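Long-range contacts in exopolyphosphatase-related protein (Archaeoglobus fulgidus, PDB 3LLV), which probably binds NAD(P) through a Rossmann domain, the first part of a longer DHH-family protein that may also bind nucleic acid: residues D56-S61 with L85-A90; A99-S104 with A115-V120. All coordinates share one frame; numbering follows the deposited sequence.

Contacts 1 and 2 follow each other along the chain and lie with their centres 13 Å apart; helix 81-94, part of contact 1, packs against contact 2. One side of that helix takes the turn of 56-61 against Ile-87 and Ala-90 in contact 1. From the same helix Leu-88 reaches contact 2, where Leu-88 CD2 lies 3.6 Å from Ala-117 N, while Leu-85 CD1 is 3.8 Å from Ala-115 CB. The helix then leads into strand 99-103. A phosphate, probably from the crystallisation liquor, sits at Arg-102 in contact 2 and is also hydrogen-bonded by Ala-17 N, at the start of helix 16-27, a position consistent with a dinucleotide phosphate site of a Rossmann fold.

Contact 1: D56-S61 with L85-A90; sequences DPTDES and LKILKA
Ile-87 sets CG1 anti to its carbonyl carbon (chi1 -69°) and runs on extended to CD1, which slants this branch across the ring of Pro-57, with Ile-87 CD1 3.6 Å from Pro-57 CG. The other branch, CG2, faces the carbonyl of the proline, and the backbone joins in: Ile-87 CA is 3.6 Å from Pro-57 O in a CA-H...O contact with 141° at the hydrogen. Pro-57 O also accepts a hydrogen bond from Tyr-63 of helix 60-65. Thr-58 is divided by its first torsion (73°). Thr-58 CG2 meets Lys-86 CB at 3.9 Å, while Thr-58 OG1 turns back to Asp-56 OD1 at 2.9 Å. Asp-56 OD1 takes Thr-58 N as well, at 3.0 Å, and both donors come from the same face of the carboxylate, well above its plane; the N-H bond closes an Asx turn, and the hydroxyl bond helps hold chi1 of Thr-58. The smallest side chain gives the tightest approach, Ala-90 CB lying 3.4 Å from Thr-58 O, and Glu-60 CG passes 3.6 Å from Ala-90 O. An alanine in place of Ile-87 would remove both branches and would probably leave a gap beside the Pro-57 ring. No hydrogen bond crosses between the segments, so the fit rests on van der Waals contacts and one CA-H...O contact. A type I turn from Asp-56 to Asp-59, with Asp-59 at the N-cap, carries strand 51-54 into helix 60-65, and here this start of a Rossmann crossover packs on helix 81-94.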
loop_
_atom_site.group_PDB
_atom_site.type_symbol
_atom_site.label_atom_id
_atom_site.label_comp_id
_atom_site.label_asym_id
_atom_site.label_seq_id
_atom_site.Cartn_x
_atom_site.Cartn_y
_atom_site.Cartn_z
ATOM N N ASP A 56 -5.995 -11.497 -4.144
ATOM C CA ASP A 56 -5.737 -10.744 -5.361
ATOM C C ASP A 56 -6.271 -9.329 -5.150
ATOM O O ASP A 56 -7.481 -9.158 -5.075
ATOM C CB ASP A 56 -6.438 -11.425 -6.536
ATOM C CG ASP A 56 -6.235 -10.685 -7.865
ATOM O OD1 ASP A 56 -5.731 -9.544 -7.881
ATOM O OD2 ASP A 56 -6.591 -11.273 -8.911
ATOM N N PRO A 57 -5.380 -8.304 -5.054
ATOM C CA PRO A 57 -5.837 -6.955 -4.728
ATOM C C PRO A 57 -6.539 -6.216 -5.882
ATOM O O PRO A 57 -6.877 -5.034 -5.761
ATOM C CB PRO A 57 -4.549 -6.235 -4.287
ATOM C CG PRO A 57 -3.475 -6.897 -5.086
ATOM C CD PRO A 57 -3.905 -8.366 -5.181
ATOM N N THR A 58 -6.769 -6.922 -6.989
ATOM C CA THR A 58 -7.654 -6.392 -8.026
ATOM C C THR A 58 -9.052 -7.034 -7.928
ATOM O O THR A 58 -9.947 -6.727 -8.699
ATOM C CB THR A 58 -7.042 -6.526 -9.449
ATOM O OG1 THR A 58 -7.065 -7.893 -9.861
ATOM C CG2 THR A 58 -5.628 -6.026 -9.483
ATOM N N ASP A 59 -9.250 -7.871 -6.921
ATOM C CA ASP A 59 -10.510 -8.568 -6.707
ATOM C C ASP A 59 -11.445 -7.687 -5.867
ATOM O O ASP A 59 -11.233 -7.518 -4.684
ATOM C CB ASP A 59 -10.185 -9.948 -6.068
ATOM C CG ASP A 59 -11.409 -10.737 -5.596
ATOM O OD1 ASP A 59 -12.570 -10.352 -5.872
ATOM O OD2 ASP A 59 -11.189 -11.793 -4.949
ATOM N N GLU A 60 -12.463 -7.107 -6.505
ATOM C CA GLU A 60 -13.431 -6.267 -5.796
ATOM C C GLU A 60 -14.126 -6.994 -4.642
ATOM O O GLU A 60 -14.441 -6.381 -3.619
ATOM C CB GLU A 60 -14.481 -5.718 -6.765
ATOM C CG GLU A 60 -13.938 -4.656 -7.688
ATOM C CD GLU A 60 -14.986 -4.110 -8.642
ATOM O OE1 GLU A 60 -16.172 -3.997 -8.259
ATOM O OE2 GLU A 60 -14.608 -3.739 -9.774
ATOM N N SER A 61 -14.378 -8.298 -4.788
ATOM C CA SER A 61 -15.020 -9.043 -3.708
ATOM C C SER A 61 -14.144 -9.116 -2.461
ATOM O O SER A 61 -14.668 -9.199 -1.344
ATOM C CB SER A 61 -15.398 -10.455 -4.150
ATOM O OG SER A 61 -16.342 -10.416 -5.205
ATOM N N LEU A 85 -2.457 0.539 -10.598
ATOM C CA LEU A 85 -3.587 1.296 -11.123
ATOM C C LEU A 85 -4.820 0.393 -11.103
ATOM O O LEU A 85 -5.919 0.820 -10.714
ATOM C CB LEU A 85 -3.277 1.840 -12.535
ATOM C CG LEU A 85 -4.323 2.760 -13.135
ATOM C CD1 LEU A 85 -4.431 4.064 -12.308
ATOM C CD2 LEU A 85 -3.942 3.112 -14.558
ATOM N N LYS A 86 -4.621 -0.873 -11.483
ATOM C CA LYS A 86 -5.701 -1.853 -11.437
ATOM C C LYS A 86 -6.203 -2.050 -10.013
ATOM O O LYS A 86 -7.431 -2.153 -9.787
ATOM C CB LYS A 86 -5.241 -3.170 -12.040
ATOM C CG LYS A 86 -5.214 -3.163 -13.549
ATOM C CD LYS A 86 -4.662 -4.489 -14.055
ATOM C CE LYS A 86 -5.083 -4.766 -15.488
ATOM N NZ LYS A 86 -4.649 -3.689 -16.420
ATOM N N ILE A 87 -5.273 -2.069 -9.058
ATOM C CA ILE A 87 -5.640 -2.235 -7.653
ATOM C C ILE A 87 -6.462 -1.045 -7.184
ATOM O O ILE A 87 -7.533 -1.198 -6.564
ATOM C CB ILE A 87 -4.383 -2.371 -6.763
ATOM C CG1 ILE A 87 -3.666 -3.711 -7.045
ATOM C CG2 ILE A 87 -4.742 -2.172 -5.306
ATOM C CD1 ILE A 87 -2.273 -3.752 -6.471
ATOM N N LEU A 88 -5.990 0.150 -7.529
ATOM C CA LEU A 88 -6.651 1.385 -7.104
ATOM C C LEU A 88 -8.072 1.445 -7.700
ATOM O O LEU A 88 -9.004 1.852 -7.020
ATOM C CB LEU A 88 -5.833 2.597 -7.575
ATOM C CG LEU A 88 -6.465 3.995 -7.406
ATOM C CD1 LEU A 88 -6.768 4.264 -5.922
ATOM C CD2 LEU A 88 -5.535 5.081 -7.982
ATOM N N LYS A 89 -8.225 1.050 -8.965
ATOM C CA LYS A 89 -9.544 1.092 -9.600
ATOM C C LYS A 89 -10.504 0.082 -8.967
ATOM O O LYS A 89 -11.682 0.398 -8.794
ATOM C CB LYS A 89 -9.401 0.843 -11.100
ATOM C CG LYS A 89 -8.839 2.089 -11.826
ATOM C CD LYS A 89 -8.597 1.844 -13.323
ATOM C CE LYS A 89 -7.974 3.072 -13.961
ATOM N NZ LYS A 89 -7.599 2.868 -15.387
ATOM N N ALA A 90 -10.002 -1.119 -8.650
ATOM C CA ALA A 90 -10.797 -2.145 -7.942
ATOM C C ALA A 90 -11.266 -1.615 -6.583
ATOM O O ALA A 90 -12.460 -1.703 -6.227
ATOM C CB ALA A 90 -9.991 -3.469 -7.760
#

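Contact 2: A99-S104 with A115-V120; sequences AIVRVS and AGANLV. With PO4 (phosphate ion), chain B.
Arg-102, on strand 99-103, presents its guanidinium edge-on to the phosphate, PO4 O1 lying in its plane. Two bonds from Arg-102 grip the ion, which Ala-17 N also holds: Arg-102 NH1 to PO4 O1 at 2.6 Å, nearly straight at 164°, and Arg-102 NH2 to PO4 O2 at 2.7 Å. The side chain starts away from 115-120 and, extended from CG to NE, reaches the ion; NH1 also bonds Thr-77 O, which helps fix the group's orientation. Between the strands, Val-101 N donates to Leu-119 O at 3.0 Å and 158°. Ala-99 O takes two weak bonds, from Asn-118 N at 3.1 Å and from Leu-119 N at 3.3 Å, where the parallel pairing begins. On one face, Ile-100 CG2 lies alongside Leu-119 CB at 4.1 Å. On the other, Val-101 CG2 meets Ala-117 CB at 3.7 Å and Val-103 CG2 crosses obliquely to Val-120 CG1 at 3.7 Å; Phe-112 touches all three valines. Gly-116, with its positive phi of 105°, closes helix 109-114 in a Schellman motif. Strand 99-103, this helix and the outermost strand 119-122 thereby form the closing beta-alpha-beta unit of the parallel Rossmann sheet.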
loop_
_atom_site.group_PDB
_atom_site.type_symbol
_atom_site.label_atom_id
_atom_site.label_comp_id
_atom_site.label_asym_id
_atom_site.label_seq_id
_atom_site.Cartn_x
_atom_site.Cartn_y
_atom_site.Cartn_z
ATOM N N ALA A 99 -6.496 6.431 0.161
ATOM C CA ALA A 99 -5.455 5.570 -0.427
ATOM C C ALA A 99 -4.219 6.368 -0.780
ATOM O O ALA A 99 -4.313 7.488 -1.323
ATOM C CB ALA A 99 -5.974 4.840 -1.663
ATOM N N ILE A 100 -3.057 5.807 -0.440
ATOM C CA ILE A 100 -1.784 6.432 -0.812
ATOM C C ILE A 100 -1.112 5.411 -1.697
ATOM O O ILE A 100 -0.993 4.249 -1.324
ATOM C CB ILE A 100 -0.899 6.705 0.399
ATOM C CG1 ILE A 100 -1.639 7.590 1.425
ATOM C CG2 ILE A 100 0.441 7.332 -0.067
ATOM C CD1 ILE A 100 -0.835 7.828 2.699
ATOM N N VAL A 101 -0.690 5.845 -2.884
ATOM C CA VAL A 101 -0.259 4.892 -3.893
ATOM C C VAL A 101 1.136 5.208 -4.376
ATOM O O VAL A 101 1.427 6.354 -4.687
ATOM C CB VAL A 101 -1.233 4.922 -5.086
ATOM C CG1 VAL A 101 -0.950 3.761 -6.031
ATOM C CG2 VAL A 101 -2.675 4.891 -4.574
ATOM N N ARG A 102 1.980 4.177 -4.409
ATOM C CA ARG A 102 3.322 4.250 -5.006
ATOM C C ARG A 102 3.295 4.234 -6.548
ATOM O O ARG A 102 2.644 3.386 -7.169
ATOM C CB ARG A 102 4.147 3.076 -4.463
ATOM C CG ARG A 102 5.549 3.018 -5.037
ATOM C CD ARG A 102 6.180 1.700 -4.591
ATOM N NE ARG A 102 7.492 1.519 -5.161
ATOM C CZ ARG A 102 8.406 0.699 -4.664
ATOM N NH1 ARG A 102 8.125 -0.022 -3.564
ATOM N NH2 ARG A 102 9.590 0.598 -5.268
ATOM N N VAL A 103 3.975 5.203 -7.157
ATOM C CA VAL A 103 4.037 5.321 -8.615
ATOM C C VAL A 103 5.500 5.481 -8.991
ATOM O O VAL A 103 6.207 6.292 -8.413
ATOM C CB VAL A 103 3.180 6.505 -9.077
ATOM C CG1 VAL A 103 3.332 6.789 -10.600
ATOM C CG2 VAL A 103 1.718 6.254 -8.732
ATOM N N SER A 104 5.963 4.682 -9.953
ATOM C CA SER A 104 7.360 4.746 -10.377
ATOM C C SER A 104 7.602 5.764 -11.498
ATOM O O SER A 104 8.679 6.370 -11.573
ATOM C CB SER A 104 7.893 3.343 -10.738
ATOM O OG SER A 104 7.542 2.927 -12.049
ATOM N N ALA A 115 -7.787 8.471 -11.121
ATOM C CA ALA A 115 -8.388 7.195 -10.696
ATOM C C ALA A 115 -8.691 7.117 -9.194
ATOM O O ALA A 115 -9.178 6.085 -8.713
ATOM C CB ALA A 115 -7.507 6.029 -11.143
ATOM N N GLY A 116 -8.424 8.197 -8.466
ATOM C CA GLY A 116 -8.850 8.322 -7.077
ATOM C C GLY A 116 -7.793 8.157 -5.994
ATOM O O GLY A 116 -8.142 7.993 -4.818
ATOM N N ALA A 117 -6.508 8.188 -6.350
ATOM C CA ALA A 117 -5.456 8.204 -5.316
ATOM C C ALA A 117 -5.537 9.526 -4.570
ATOM O O ALA A 117 -5.457 10.590 -5.221
ATOM C CB ALA A 117 -4.063 8.037 -5.940
ATOM N N ASN A 118 -5.687 9.476 -3.239
ATOM C CA ASN A 118 -5.638 10.703 -2.421
ATOM C C ASN A 118 -4.258 11.326 -2.436
ATOM O O ASN A 118 -4.108 12.553 -2.524
ATOM C CB ASN A 118 -6.064 10.461 -0.986
ATOM C CG ASN A 118 -7.502 9.982 -0.876
ATOM O OD1 ASN A 118 -8.429 10.739 -0.494
ATOM N ND2 ASN A 118 -7.705 8.741 -1.204
ATOM N N LEU A 119 -3.241 10.476 -2.337
ATOM C CA LEU A 119 -1.851 10.908 -2.421
ATOM C C LEU A 119 -1.086 9.905 -3.270
ATOM O O LEU A 119 -1.353 8.707 -3.208
ATOM C CB LEU A 119 -1.192 10.987 -1.055
ATOM C CG LEU A 119 -1.695 12.077 -0.117
ATOM C CD1 LEU A 119 -1.005 11.973 1.254
ATOM C CD2 LEU A 119 -1.489 13.494 -0.713
ATOM N N VAL A 120 -0.160 10.435 -4.061
ATOM C CA VAL A 120 0.783 9.648 -4.820
ATOM C C VAL A 120 2.188 9.786 -4.211
ATOM O O VAL A 120 2.659 10.902 -3.971
ATOM C CB VAL A 120 0.743 10.043 -6.299
ATOM C CG1 VAL A 120 1.986 9.499 -7.055
ATOM C CG2 VAL A 120 -0.553 9.551 -6.917
HETATM P P PO4 B . 10.586 -2.437 -3.252
HETATM O O1 PO4 B . 9.580 -1.841 -2.315
HETATM O O2 PO4 B . 10.582 -1.794 -4.617
HETATM O O3 PO4 B . 11.972 -2.346 -2.667
HETATM O O4 PO4 B . 10.227 -3.891 -3.450
#